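Local structure of DNA-entry nuclease (Competence-specific nuclease) (Streptococcus agalactiae ILRI112, 4QGO) at residues N24-Y29 and E35-Q40; A68-T73 and Y116-N121; Q144-I149 and Y156-R161; L191-Q196 and L200-A205. The protein is a DNA-entry nuclease of the DNA/RNA non-specific endonuclease family, probably cleaving nucleic acid at a beta-beta-alpha metal active site. The protein carries 1 engineered substitution. All coordinates share one frame; numbering follows the deposited sequence.

Contact 1. Residues N24-Y29 and E35-Q40; sequences NLPFQY and ELNNNQ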
loop_
_atom_site.group_PDB
_atom_site.type_symbol
_atom_site.label_atom_id
_atom_site.label_comp_id
_atom_site.label_asym_id
_atom_site.label_seq_id
_atom_site.Cartn_x
_atom_site.Cartn_y
_atom_site.Cartn_z
ATOM N N ASN A 24 16.643 10.536 2.614
ATOM C CA ASN A 24 17.363 10.280 3.854
ATOM C C ASN A 24 16.485 10.481 5.087
ATOM O O ASN A 24 16.856 11.203 6.011
ATOM C CB ASN A 24 18.627 11.137 3.941
ATOM C CG ASN A 24 19.699 10.500 4.805
ATOM O OD1 ASN A 24 19.690 9.290 5.032
ATOM N ND2 ASN A 24 20.630 11.313 5.291
ATOM N N LEU A 25 15.308 9.861 5.076
ATOM C CA LEU A 25 14.436 9.851 6.244
ATOM C C LEU A 25 14.844 8.716 7.164
ATOM O O LEU A 25 15.292 7.666 6.698
ATOM C CB LEU A 25 12.979 9.636 5.836
ATOM C CG LEU A 25 12.212 10.737 5.105
ATOM C CD1 LEU A 25 10.793 10.269 4.814
ATOM C CD2 LEU A 25 12.193 12.014 5.930
ATOM N N PRO A 26 14.691 8.911 8.481
ATOM C CA PRO A 26 14.968 7.788 9.376
ATOM C C PRO A 26 13.931 6.695 9.190
ATOM O O PRO A 26 12.785 6.955 8.796
ATOM C CB PRO A 26 14.851 8.397 10.776
ATOM C CG PRO A 26 14.154 9.695 10.604
ATOM C CD PRO A 26 14.386 10.155 9.209
ATOM N N PHE A 27 14.344 5.458 9.424
ATOM C CA PHE A 27 13.381 4.371 9.428
ATOM C C PHE A 27 13.796 3.296 10.402
ATOM O O PHE A 27 14.975 3.159 10.737
ATOM C CB PHE A 27 13.153 3.798 8.030
ATOM C CG PHE A 27 14.394 3.319 7.342
ATOM C CD1 PHE A 27 14.902 2.055 7.587
ATOM C CD2 PHE A 27 15.040 4.126 6.425
ATOM C CE1 PHE A 27 16.042 1.609 6.940
ATOM C CE2 PHE A 27 16.177 3.689 5.778
ATOM C CZ PHE A 27 16.681 2.427 6.034
ATOM N N GLN A 28 12.811 2.554 10.889
ATOM C CA GLN A 28 13.109 1.394 11.715
ATOM C C GLN A 28 12.106 0.290 11.447
ATOM O O GLN A 28 10.947 0.554 11.146
ATOM C CB GLN A 28 13.115 1.760 13.196
ATOM C CG GLN A 28 11.797 2.306 13.705
ATOM C CD GLN A 28 11.885 2.778 15.138
ATOM O OE1 GLN A 28 11.862 3.977 15.413
ATOM N NE2 GLN A 28 11.990 1.840 16.059
ATOM N N TYR A 29 12.578 -0.946 11.553
ATOM C CA TYR A 29 11.737 -2.116 11.355
ATOM C C TYR A 29 11.031 -2.433 12.656
ATOM O O TYR A 29 11.666 -2.612 13.691
ATOM C CB TYR A 29 12.603 -3.293 10.938
ATOM C CG TYR A 29 11.855 -4.528 10.493
ATOM C CD1 TYR A 29 11.504 -4.696 9.164
ATOM C CD2 TYR A 29 11.527 -5.535 11.397
ATOM C CE1 TYR A 29 10.845 -5.832 8.736
ATOM C CE2 TYR A 29 10.864 -6.689 10.972
ATOM C CZ TYR A 29 10.533 -6.820 9.641
ATOM O OH TYR A 29 9.883 -7.958 9.206
ATOM N N GLU A 35 8.620 1.746 9.962
ATOM C CA GLU A 35 8.124 3.033 10.393
ATOM C C GLU A 35 9.095 4.067 9.833
ATOM O O GLU A 35 10.318 3.906 9.968
ATOM C CB GLU A 35 8.099 3.081 11.918
ATOM C CG GLU A 35 7.567 4.362 12.514
ATOM C CD GLU A 35 7.669 4.381 14.033
ATOM O OE1 GLU A 35 7.684 5.486 14.617
ATOM O OE2 GLU A 35 7.745 3.293 14.648
ATOM N N LEU A 36 8.563 5.107 9.191
ATOM C CA LEU A 36 9.401 6.131 8.570
ATOM C C LEU A 36 9.258 7.448 9.300
ATOM O O LEU A 36 8.152 7.819 9.693
ATOM C CB LEU A 36 8.956 6.358 7.119
ATOM C CG LEU A 36 8.808 5.110 6.252
ATOM C CD1 LEU A 36 8.407 5.522 4.842
ATOM C CD2 LEU A 36 10.088 4.293 6.244
ATOM N N ASN A 37 10.375 8.159 9.471
ATOM C CA ASN A 37 10.315 9.525 10.001
ATOM C C ASN A 37 9.583 9.611 11.344
ATOM O O ASN A 37 8.820 10.550 11.588
ATOM C CB ASN A 37 9.646 10.456 8.974
ATOM C CG ASN A 37 9.925 11.929 9.234
ATOM O OD1 ASN A 37 11.037 12.313 9.583
ATOM N ND2 ASN A 37 8.905 12.760 9.050
ATOM N N ASN A 38 9.827 8.624 12.203
ATOM C CA ASN A 38 9.186 8.545 13.509
ATOM C C ASN A 38 7.664 8.589 13.433
ATOM O O ASN A 38 6.991 9.101 14.330
ATOM C CB ASN A 38 9.739 9.615 14.443
ATOM C CG ASN A 38 11.227 9.468 14.647
ATOM O OD1 ASN A 38 11.678 8.552 15.337
ATOM N ND2 ASN A 38 12.004 10.347 14.028
ATOM N N ASN A 39 7.149 8.025 12.345
ATOM C CA ASN A 39 5.709 7.917 12.091
ATOM C C ASN A 39 5.027 9.247 11.744
ATOM O O ASN A 39 3.802 9.334 11.743
ATOM C CB ASN A 39 4.999 7.206 13.261
ATOM C CG ASN A 39 4.031 6.127 12.812
ATOM O OD1 ASN A 39 4.056 5.666 11.673
ATOM N ND2 ASN A 39 3.174 5.710 13.735
ATOM N N GLN A 40 5.822 10.276 11.440
ATOM C CA GLN A 40 5.283 11.584 11.097
ATOM C C GLN A 40 5.255 11.789 9.591
ATOM O O GLN A 40 6.213 11.460 8.885
ATOM C CB GLN A 40 6.103 12.704 11.761
ATOM C CG GLN A 40 6.333 12.489 13.250
ATOM C CD GLN A 40 5.041 12.343 14.024
ATOM O OE1 GLN A 40 4.263 13.287 14.130
ATOM N NE2 GLN A 40 4.805 11.152 14.560
#
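Phe27 and Leu36 face each other as a non-hydrogen-bonded antiparallel pair, and here the packing is tight: Phe27 CB rests 3.6 Å from Leu36 CD2. With CG of Phe27 placed between the backbone N and the carbonyl carbon (chi1 56°), the ring turns off this neighbour and lies instead on Gln15 and Leu18 of helix 12-22, while Leu36 reaches Ile22 of the same helix. Backbone bonds flank the pair. Gln28 N donates to Glu35 O at 3.0 Å and Glu35 N returns the bond to Gln28 O at 2.9 Å; at the other end of the pair, Asn37 N donates to Pro26 O at 2.8 Å, almost straight at 177°. The other face of the hairpin, bearing Gln28 and Glu35, is looser. These side chains run side by side, CG of Gln28 4.2 Å from CB of Glu35, and their amide and carboxylate are stacked with parallel planes, although a second conformer of Glu35 makes the stack provisional. At the open end of the hairpin, away from its turn, Leu25 CD2 lies 3.8 Å from Asn37 OD1. The chemistry implies a hairpin joined chiefly through its backbone, with apolar cover toward the helix and polar side chains, Gln28 and Asn38 among them, on the exposed side.

Contact 2. Residues A68-T73 and Y116-N121; sequences AMLDRT and YALAGN. With SO4 (sulfate ion), chain E.
Leu70 and Leu118 supply most of the apolar part of this contact. One methyl of Leu70, CD1, lies 4.1 Å from Leu118 CB; the other, CD2, sits 3.7 Å from Leu118 O and 4.3 Å from Ala119 CB, so the two methyls divide between the Leu118 side chain and the Leu118-Ala119 backbone side of the short helix. Polar linkage runs through water: one molecule donates to both Asp71 O and Leu118 O, the latter at 2.7 Å. A second donates to Arg72 O and accepts from Asn121 ND2, a link holding for one of two modelled Asn121 conformers. Within 68-73, an Asx turn follows the strand: Asp71 OD1 takes Thr73 N at 2.8 Å on its anti side and Thr73 OG1 at 2.6 Å through its syn lone pair; OD2 forms a salt bridge with Arg169. Tyr116 OH donates to O2 of a sulfate 2.8 Å away, near the ring plane, an ion probably from the crystallisation liquor. Val160 of helix 153-165 and Tyr172 of strand 170-177 also pack on the leucines, so helix 116-119 is docked beside strand 66-70, last but one in the large sheet, with Ala119 on Val53 of edge strand 52-54.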
loop_
_atom_site.group_PDB
_atom_site.type_symbol
_atom_site.label_atom_id
_atom_site.label_comp_id
_atom_site.label_asym_id
_atom_site.label_seq_id
_atom_site.Cartn_x
_atom_site.Cartn_y
_atom_site.Cartn_z
ATOM N N ALA A 68 -5.850 10.950 -1.266
ATOM C CA ALA A 68 -7.263 11.028 -0.911
ATOM C C ALA A 68 -7.481 11.935 0.275
ATOM O O ALA A 68 -6.576 12.147 1.094
ATOM C CB ALA A 68 -7.820 9.645 -0.605
ATOM N N MET A 69 -8.683 12.503 0.339
ATOM C CA MET A 69 -9.222 13.046 1.570
ATOM C C MET A 69 -10.451 12.228 1.854
ATOM O O MET A 69 -11.380 12.195 1.046
ATOM C CB MET A 69 -9.595 14.525 1.441
ATOM C CG MET A 69 -10.361 15.061 2.651
ATOM S SD MET A 69 -9.373 15.074 4.175
ATOM C CE MET A 69 -8.157 16.295 3.773
ATOM N N LEU A 70 -10.410 11.523 2.973
ATOM C CA LEU A 70 -11.416 10.533 3.305
ATOM C C LEU A 70 -12.342 11.022 4.399
ATOM O O LEU A 70 -11.903 11.605 5.385
ATOM C CB LEU A 70 -10.744 9.234 3.764
ATOM C CG LEU A 70 -9.750 8.565 2.805
ATOM C CD1 LEU A 70 -9.040 7.391 3.488
ATOM C CD2 LEU A 70 -10.441 8.100 1.529
ATOM N N ASP A 71 -13.632 10.766 4.217
ATOM C CA ASP A 71 -14.611 10.990 5.268
ATOM C C ASP A 71 -15.835 10.120 4.984
ATOM O O ASP A 71 -15.844 9.335 4.021
ATOM C CB ASP A 71 -14.963 12.485 5.437
ATOM C CG ASP A 71 -15.636 13.092 4.211
ATOM O OD1 ASP A 71 -16.372 12.387 3.488
ATOM O OD2 ASP A 71 -15.441 14.303 3.974
ATOM N N ARG A 72 -16.860 10.250 5.811
ATOM C CA ARG A 72 -18.015 9.368 5.690
ATOM C C ARG A 72 -18.810 9.540 4.409
ATOM O O ARG A 72 -19.622 8.676 4.077
ATOM C CB ARG A 72 -18.928 9.499 6.908
ATOM C CG ARG A 72 -18.391 8.754 8.113
ATOM C CD ARG A 72 -19.415 8.660 9.214
ATOM N NE ARG A 72 -20.056 7.352 9.253
ATOM C CZ ARG A 72 -20.500 6.775 10.365
ATOM N NH1 ARG A 72 -20.369 7.392 11.534
ATOM N NH2 ARG A 72 -21.071 5.581 10.308
ATOM N N THR A 73 -18.594 10.640 3.686
ATOM C CA THR A 73 -19.320 10.846 2.432
ATOM C C THR A 73 -18.864 9.937 1.292
ATOM O O THR A 73 -19.598 9.757 0.320
ATOM C CB THR A 73 -19.293 12.319 1.938
ATOM O OG1 THR A 73 -17.978 12.657 1.469
ATOM C CG2 THR A 73 -19.723 13.283 3.047
ATOM N N TYR A 116 -11.281 -0.188 -1.464
ATOM C CA TYR A 116 -12.679 -0.064 -1.827
ATOM C C TYR A 116 -13.510 0.465 -0.665
ATOM O O TYR A 116 -14.336 1.358 -0.840
ATOM C CB TYR A 116 -13.221 -1.430 -2.286
ATOM C CG TYR A 116 -14.680 -1.390 -2.684
ATOM C CD1 TYR A 116 -15.066 -0.847 -3.899
ATOM C CD2 TYR A 116 -15.670 -1.872 -1.833
ATOM C CE1 TYR A 116 -16.394 -0.791 -4.270
ATOM C CE2 TYR A 116 -17.000 -1.831 -2.205
ATOM C CZ TYR A 116 -17.352 -1.280 -3.420
ATOM O OH TYR A 116 -18.675 -1.221 -3.803
ATOM N N ALA A 117 -13.298 -0.082 0.527
ATOM C CA ALA A 117 -14.104 0.330 1.672
ATOM C C ALA A 117 -13.895 1.803 2.025
ATOM O O ALA A 117 -14.771 2.444 2.593
ATOM C CB ALA A 117 -13.808 -0.550 2.877
ATOM N N LEU A 118 -12.727 2.342 1.688
ATOM C CA LEU A 118 -12.409 3.712 2.074
ATOM C C LEU A 118 -12.973 4.758 1.121
ATOM O O LEU A 118 -13.344 5.850 1.548
ATOM C CB LEU A 118 -10.894 3.904 2.231
ATOM C CG LEU A 118 -10.237 3.033 3.294
ATOM C CD1 LEU A 118 -8.726 3.257 3.289
ATOM C CD2 LEU A 118 -10.820 3.329 4.672
ATOM N N ALA A 119 -13.066 4.420 -0.164
ATOM C CA ALA A 119 -13.393 5.441 -1.147
ATOM C C ALA A 119 -14.371 4.978 -2.215
ATOM O O ALA A 119 -14.608 5.691 -3.197
ATOM C CB ALA A 119 -12.138 5.922 -1.774
ATOM N N GLY A 120 -14.946 3.797 -2.008
ATOM C CA GLY A 120 -15.838 3.204 -2.990
ATOM C C GLY A 120 -17.111 3.979 -3.296
ATOM O O GLY A 120 -17.792 3.678 -4.275
ATOM N N ASN A 121 -17.439 4.972 -2.474
ATOM C CA ASN A 121 -18.623 5.789 -2.720
ATOM C C ASN A 121 -18.289 7.152 -3.346
ATOM O O ASN A 121 -19.154 8.027 -3.435
ATOM C CB ASN A 121 -19.427 5.968 -1.427
ATOM C CG ASN A 121 -20.894 6.248 -1.684
ATOM O OD1 ASN A 121 -21.462 5.777 -2.669
ATOM N ND2 ASN A 121 -21.514 7.021 -0.797
HETATM S S SO4 E . -20.135 -0.936 -7.223
HETATM O O1 SO4 E . -19.496 -2.144 -7.735
HETATM O O2 SO4 E . -19.203 -0.225 -6.348
HETATM O O3 SO4 E . -20.509 -0.070 -8.338
HETATM O O4 SO4 E . -21.334 -1.306 -6.476
HETATM O O HOH W 1 -13.758 7.238 3.857
HETATM O O HOH W 2 -20.575 7.186 1.916
#

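Contact 3. Residues Q144-I149 and Y156-R161; sequences QSNQKI and YESLVR. With SO4 (sulfate ion), chain F.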
loop_
_atom_site.group_PDB
_atom_site.type_symbol
_atom_site.label_atom_id
_atom_site.label_comp_id
_atom_site.label_asym_id
_atom_site.label_seq_id
_atom_site.Cartn_x
_atom_site.Cartn_y
_atom_site.Cartn_z
ATOM N N GLN A 144 -2.759 -8.813 3.061
ATOM C CA GLN A 144 -3.806 -9.339 3.943
ATOM C C GLN A 144 -3.602 -9.141 5.435
ATOM O O GLN A 144 -4.578 -9.103 6.198
ATOM C CB GLN A 144 -3.988 -10.834 3.677
ATOM C CG GLN A 144 -4.517 -11.128 2.302
ATOM C CD GLN A 144 -4.584 -12.614 1.994
ATOM O OE1 GLN A 144 -4.788 -13.442 2.892
ATOM N NE2 GLN A 144 -4.427 -12.957 0.723
ATOM N N SER A 145 -2.359 -9.037 5.880
ATOM C CA SER A 145 -2.155 -9.094 7.319
ATOM C C SER A 145 -2.781 -7.902 8.016
ATOM O O SER A 145 -2.459 -6.738 7.717
ATOM C CB SER A 145 -0.696 -9.171 7.707
ATOM O OG SER A 145 -0.637 -9.232 9.124
ATOM N N ASN A 146 -3.684 -8.223 8.937
ATOM C CA ASN A 146 -4.416 -7.230 9.709
ATOM C C ASN A 146 -4.016 -7.217 11.186
ATOM O O ASN A 146 -4.708 -6.631 12.020
ATOM C CB ASN A 146 -5.915 -7.493 9.575
ATOM C CG ASN A 146 -6.765 -6.306 9.961
ATOM O OD1 ASN A 146 -6.465 -5.161 9.614
ATOM N ND2 ASN A 146 -7.843 -6.572 10.689
ATOM N N GLN A 147 -2.908 -7.864 11.527
ATOM C CA GLN A 147 -2.515 -7.956 12.935
ATOM C C GLN A 147 -1.488 -6.918 13.385
ATOM O O GLN A 147 -0.558 -6.586 12.652
ATOM C CB GLN A 147 -2.026 -9.367 13.269
ATOM C CG GLN A 147 -1.279 -10.058 12.148
ATOM C CD GLN A 147 -0.872 -11.470 12.520
ATOM O OE1 GLN A 147 -0.841 -11.824 13.697
ATOM N NE2 GLN A 147 -0.569 -12.288 11.517
ATOM N N LYS A 148 -1.660 -6.427 14.608
ATOM C CA LYS A 148 -0.775 -5.416 15.173
ATOM C C LYS A 148 0.659 -5.930 15.335
ATOM O O LYS A 148 1.620 -5.159 15.249
ATOM C CB LYS A 148 -1.320 -4.942 16.521
ATOM C CG LYS A 148 -0.650 -3.694 17.058
ATOM N N ILE A 149 0.778 -7.236 15.551
ATOM C CA ILE A 149 2.058 -7.871 15.838
ATOM C C ILE A 149 2.903 -8.130 14.581
ATOM O O ILE A 149 4.125 -8.188 14.647
ATOM C CB ILE A 149 1.844 -9.197 16.633
ATOM C CG1 ILE A 149 3.086 -9.545 17.442
ATOM C CG2 ILE A 149 1.426 -10.337 15.711
ATOM C CD1 ILE A 149 3.338 -8.575 18.567
ATOM N N TYR A 156 -3.094 -1.134 8.459
ATOM C CA TYR A 156 -3.143 0.314 8.343
ATOM C C TYR A 156 -4.448 0.813 7.763
ATOM O O TYR A 156 -4.986 1.837 8.204
ATOM C CB TYR A 156 -1.913 0.828 7.594
ATOM C CG TYR A 156 -0.716 0.729 8.498
ATOM C CD1 TYR A 156 -0.411 1.759 9.391
ATOM C CD2 TYR A 156 0.066 -0.416 8.526
ATOM C CE1 TYR A 156 0.661 1.653 10.259
ATOM C CE2 TYR A 156 1.141 -0.529 9.388
ATOM C CZ TYR A 156 1.433 0.512 10.244
ATOM O OH TYR A 156 2.495 0.415 11.118
ATOM N N GLU A 157 -4.980 0.070 6.802
ATOM C CA GLU A 157 -6.309 0.383 6.278
ATOM C C GLU A 157 -7.370 0.299 7.371
ATOM O O GLU A 157 -8.274 1.136 7.416
ATOM C CB GLU A 157 -6.650 -0.505 5.079
ATOM C CG GLU A 157 -5.820 -0.120 3.843
ATOM C CD GLU A 157 -5.869 -1.150 2.751
ATOM O OE1 GLU A 157 -6.068 -2.333 3.073
ATOM O OE2 GLU A 157 -5.701 -0.786 1.563
ATOM N N SER A 158 -7.244 -0.682 8.260
ATOM C CA SER A 158 -8.154 -0.781 9.389
ATOM C C SER A 158 -8.062 0.426 10.311
ATOM O O SER A 158 -9.091 0.892 10.810
ATOM C CB SER A 158 -7.900 -2.057 10.186
ATOM O OG SER A 158 -8.228 -3.194 9.407
ATOM N N LEU A 159 -6.857 0.946 10.545
ATOM C CA LEU A 159 -6.737 2.152 11.359
ATOM C C LEU A 159 -7.482 3.315 10.718
ATOM O O LEU A 159 -8.161 4.092 11.401
ATOM C CB LEU A 159 -5.267 2.550 11.557
ATOM C CG LEU A 159 -4.397 1.578 12.347
ATOM C CD1 LEU A 159 -2.963 2.111 12.412
ATOM C CD2 LEU A 159 -4.955 1.352 13.746
ATOM N N VAL A 160 -7.347 3.445 9.401
ATOM C CA VAL A 160 -7.967 4.554 8.686
ATOM C C VAL A 160 -9.484 4.383 8.662
ATOM O O VAL A 160 -10.232 5.329 8.915
ATOM C CB VAL A 160 -7.443 4.655 7.250
ATOM C CG1 VAL A 160 -8.181 5.737 6.489
ATOM C CG2 VAL A 160 -5.953 4.965 7.267
ATOM N N ARG A 161 -9.923 3.164 8.390
ATOM C CA ARG A 161 -11.347 2.851 8.358
ATOM C C ARG A 161 -11.996 3.145 9.701
ATOM O O ARG A 161 -13.065 3.763 9.761
ATOM C CB ARG A 161 -11.509 1.376 8.005
ATOM C CG ARG A 161 -12.914 0.938 7.756
ATOM C CD ARG A 161 -12.959 -0.504 7.277
ATOM N NE ARG A 161 -12.511 -1.426 8.319
ATOM C CZ ARG A 161 -11.410 -2.162 8.243
ATOM N NH1 ARG A 161 -10.633 -2.086 7.162
ATOM N NH2 ARG A 161 -11.091 -2.973 9.247
HETATM S S SO4 F . 2.562 -14.203 12.766
HETATM O O1 SO4 F . 3.135 -15.526 13.039
HETATM O O2 SO4 F . 1.107 -14.293 12.685
HETATM O O3 SO4 F . 2.918 -13.286 13.852
HETATM O O4 SO4 F . 3.099 -13.691 11.505
#
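Two torsions bring Asn146 and Ser158 together. In Asn146, CG stands opposite the backbone N (chi1 -162°), which swings the amide out of the loop toward helix 153-165; in Ser158, OG lies beside its own backbone N (chi1 -66°) and meets it. The modelled OD1 of Asn146 is 2.6 Å from Ser158 OG, but the amide is probably turned over, so which of its atoms faces the hydroxyl remains doubtful. Little else touches, and the two side chains bury a small surface between them.

Ser158 OG also has partners within its own helix. Arg161 NH2, one turn further on, donates to it at 2.9 Å, with an N-H...O angle of 136° and the hydroxyl tilted from the guanidinium plane, and Asn154 O, one turn back, is a further partner. The helix thus gives the hydroxyl a partner on the preceding turn and another on the following one. On the loop, the extended side chain of Gln147 reaches away to a sulfate, probably from the crystallisation liquor, its NE2 donating to O2 at 2.9 Å, and Asn150 ND2 binds the same ion.

Ser145 is the first residue to leave the helix 140-144, and its OG bonds Asn150 O. Strands 108-112 and 135-139 with this helix are consistent with the beta-beta-alpha motif of His-Me finger nucleases, and the contact lays the chain leaving that motif against helix 153-165.

Contact 4. Residues L191-Q196 and L200-A205; sequences LEAKSQ and LEFNVA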
loop_
_atom_site.group_PDB
_atom_site.type_symbol
_atom_site.label_atom_id
_atom_site.label_comp_id
_atom_site.label_asym_id
_atom_site.label_seq_id
_atom_site.Cartn_x
_atom_site.Cartn_y
_atom_site.Cartn_z
ATOM N N LEU A 191 2.599 4.114 2.936
ATOM C CA LEU A 191 1.296 4.600 3.398
ATOM C C LEU A 191 1.480 5.743 4.380
ATOM O O LEU A 191 2.244 5.611 5.334
ATOM C CB LEU A 191 0.499 3.497 4.110
ATOM C CG LEU A 191 0.558 2.072 3.567
ATOM C CD1 LEU A 191 -0.237 1.152 4.471
ATOM C CD2 LEU A 191 0.010 2.028 2.155
ATOM N N GLU A 192 0.751 6.839 4.163
ATOM C CA GLU A 192 0.792 8.018 5.019
ATOM C C GLU A 192 -0.639 8.435 5.335
ATOM O O GLU A 192 -1.496 8.465 4.442
ATOM C CB GLU A 192 1.486 9.159 4.289
ATOM C CG GLU A 192 2.934 8.885 3.943
ATOM C CD GLU A 192 3.498 9.990 3.093
ATOM O OE1 GLU A 192 3.879 11.036 3.658
ATOM O OE2 GLU A 192 3.538 9.826 1.859
ATOM N N ALA A 193 -0.908 8.768 6.596
ATOM C CA ALA A 193 -2.248 9.194 6.988
ATOM C C ALA A 193 -2.189 10.228 8.101
ATOM O O ALA A 193 -1.318 10.166 8.969
ATOM C CB ALA A 193 -3.101 7.999 7.421
ATOM N N LYS A 194 -3.138 11.163 8.080
ATOM C CA LYS A 194 -3.223 12.198 9.104
ATOM C C LYS A 194 -4.682 12.602 9.238
ATOM O O LYS A 194 -5.318 12.953 8.250
ATOM C CB LYS A 194 -2.363 13.398 8.690
ATOM C CG LYS A 194 -2.480 14.617 9.591
ATOM C CD LYS A 194 -1.922 14.312 10.964
ATOM C CE LYS A 194 -1.955 15.558 11.852
ATOM N NZ LYS A 194 -1.163 16.673 11.262
ATOM N N SER A 195 -5.218 12.550 10.454
ATOM C CA SER A 195 -6.570 13.058 10.679
ATOM C C SER A 195 -6.548 14.559 10.984
ATOM O O SER A 195 -5.546 15.096 11.479
ATOM C CB SER A 195 -7.277 12.283 11.798
ATOM O OG SER A 195 -6.642 12.497 13.049
ATOM N N GLN A 196 -7.652 15.223 10.668
ATOM C CA GLN A 196 -7.791 16.649 10.950
ATOM C C GLN A 196 -7.500 16.954 12.418
ATOM O O GLN A 196 -6.798 17.921 12.719
ATOM C CB GLN A 196 -9.191 17.136 10.564
ATOM C CG GLN A 196 -9.432 18.621 10.850
ATOM C CD GLN A 196 -10.897 19.025 10.713
ATOM O OE1 GLN A 196 -11.608 18.566 9.817
ATOM N NE2 GLN A 196 -11.352 19.895 11.610
ATOM N N LEU A 200 -4.939 10.548 14.598
ATOM C CA LEU A 200 -4.380 9.510 13.744
ATOM C C LEU A 200 -3.251 10.081 12.910
ATOM O O LEU A 200 -3.430 11.079 12.206
ATOM C CB LEU A 200 -5.439 8.937 12.805
ATOM C CG LEU A 200 -4.931 7.875 11.819
ATOM C CD1 LEU A 200 -4.524 6.622 12.560
ATOM C CD2 LEU A 200 -5.991 7.552 10.764
ATOM N N GLU A 201 -2.088 9.447 12.986
ATOM C CA GLU A 201 -0.978 9.830 12.118
ATOM C C GLU A 201 -0.013 8.672 11.978
ATOM O O GLU A 201 0.416 8.100 12.974
ATOM C CB GLU A 201 -0.249 11.070 12.644
ATOM C CG GLU A 201 0.860 11.530 11.701
ATOM C CD GLU A 201 1.417 12.904 12.018
ATOM O OE1 GLU A 201 0.891 13.580 12.927
ATOM O OE2 GLU A 201 2.388 13.318 11.332
ATOM N N PHE A 202 0.310 8.318 10.745
ATOM C CA PHE A 202 1.346 7.318 10.516
ATOM C C PHE A 202 2.079 7.548 9.202
ATOM O O PHE A 202 1.586 8.248 8.313
ATOM C CB PHE A 202 0.820 5.867 10.637
ATOM C CG PHE A 202 -0.271 5.498 9.655
ATOM C CD1 PHE A 202 0.016 5.271 8.316
ATOM C CD2 PHE A 202 -1.573 5.304 10.097
ATOM C CE1 PHE A 202 -0.975 4.898 7.426
ATOM C CE2 PHE A 202 -2.576 4.918 9.215
ATOM C CZ PHE A 202 -2.279 4.709 7.877
ATOM N N ASN A 203 3.267 6.955 9.097
ATOM C CA ASN A 203 4.100 7.052 7.916
ATOM C C ASN A 203 4.898 5.759 7.890
ATOM O O ASN A 203 5.836 5.586 8.673
ATOM C CB ASN A 203 5.030 8.273 8.005
ATOM C CG ASN A 203 5.738 8.557 6.702
ATOM O OD1 ASN A 203 5.750 7.726 5.793
ATOM N ND2 ASN A 203 6.341 9.740 6.600
ATOM N N VAL A 204 4.503 4.839 7.015
ATOM C CA VAL A 204 5.101 3.508 6.998
ATOM C C VAL A 204 5.380 3.021 5.583
ATOM O O VAL A 204 4.764 3.478 4.602
ATOM C CB VAL A 204 4.195 2.460 7.703
ATOM C CG1 VAL A 204 3.929 2.828 9.173
ATOM C CG2 VAL A 204 2.889 2.313 6.949
ATOM N N ALA A 205 6.313 2.082 5.482
ATOM C CA ALA A 205 6.518 1.336 4.245
ATOM C C ALA A 205 6.237 -0.125 4.536
ATOM O O ALA A 205 6.837 -0.704 5.433
ATOM C CB ALA A 205 7.944 1.510 3.731
HETATM O O HOH W 3 7.106 10.495 3.841
#
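Ala193 and Phe202 form the heart of this hairpin. The methyl CB of Ala193 lies over one face of the phenyl ring, 3.7 Å from its centroid and 22° off the normal, a CH-pi contact displaced toward CZ. Leu191 O meets the ring edge in plane, 3.7 Å from CD1. A chi1 of 61° tucks the Phe202 ring back over its own backbone and across to Ala193. Beside it, Leu191 CB packs 3.9 Å from Val204 CG2.

Reciprocal backbone bonds join Leu191 with Val204 and Ala193 with Phe202, and Ser195 N donates to Leu200 O. Ser195 OG then accepts Leu200 N at 3.0 Å, nearly straight at 168°, closing the ladder with a side chain that Asp197 OD1 also holds.

On the other face, Glu192 and Asn203 lie side by side, CG of the former 3.6 Å from OD1 of the latter. Lys194 NZ stays 4.1 Å from Glu201 OE1, too long for a salt bridge, with Lys194 CD packed closer to the carboxylate.

The chemistry is two-sided. Leu191, Leu200, Phe202 and Val204 pack on helix 153-165, where Tyr156 meets the Phe202 ring edge-to-face, with Ala193 against neighbouring strand 170-177. Opposite, partners outside the hairpin hold the polar ends: Thr41 those of Glu192 and Glu201, His190 and Gln40 that of Asn203, and Arg173 that of Glu192, whose charge it would probably help to keep negative.

In the fold
Contacts 1, 2, 3 and 4 follow one another in series along the chain. Contacts 1, 2 and 4 all reach the seven-stranded antiparallel sheet: contact 1 is the hairpin at one edge, contact 4 joins strands 188-195 and 201-207 further in, and contact 2 involves strand 66-70, next to the other edge. Strands 33-36 and 201-207 are neighbours, so contacts 1 and 4 touch, with centres about 12 Å apart; those of contacts 1 and 2 are about 26 Å apart. Helix 153-165, carried by contact 3, touches contact 2 through Val160 and Arg161 and contact 4 through Tyr156 and Val160. The helix therefore links distant strands and brings the sheet together with the probable nuclease motif.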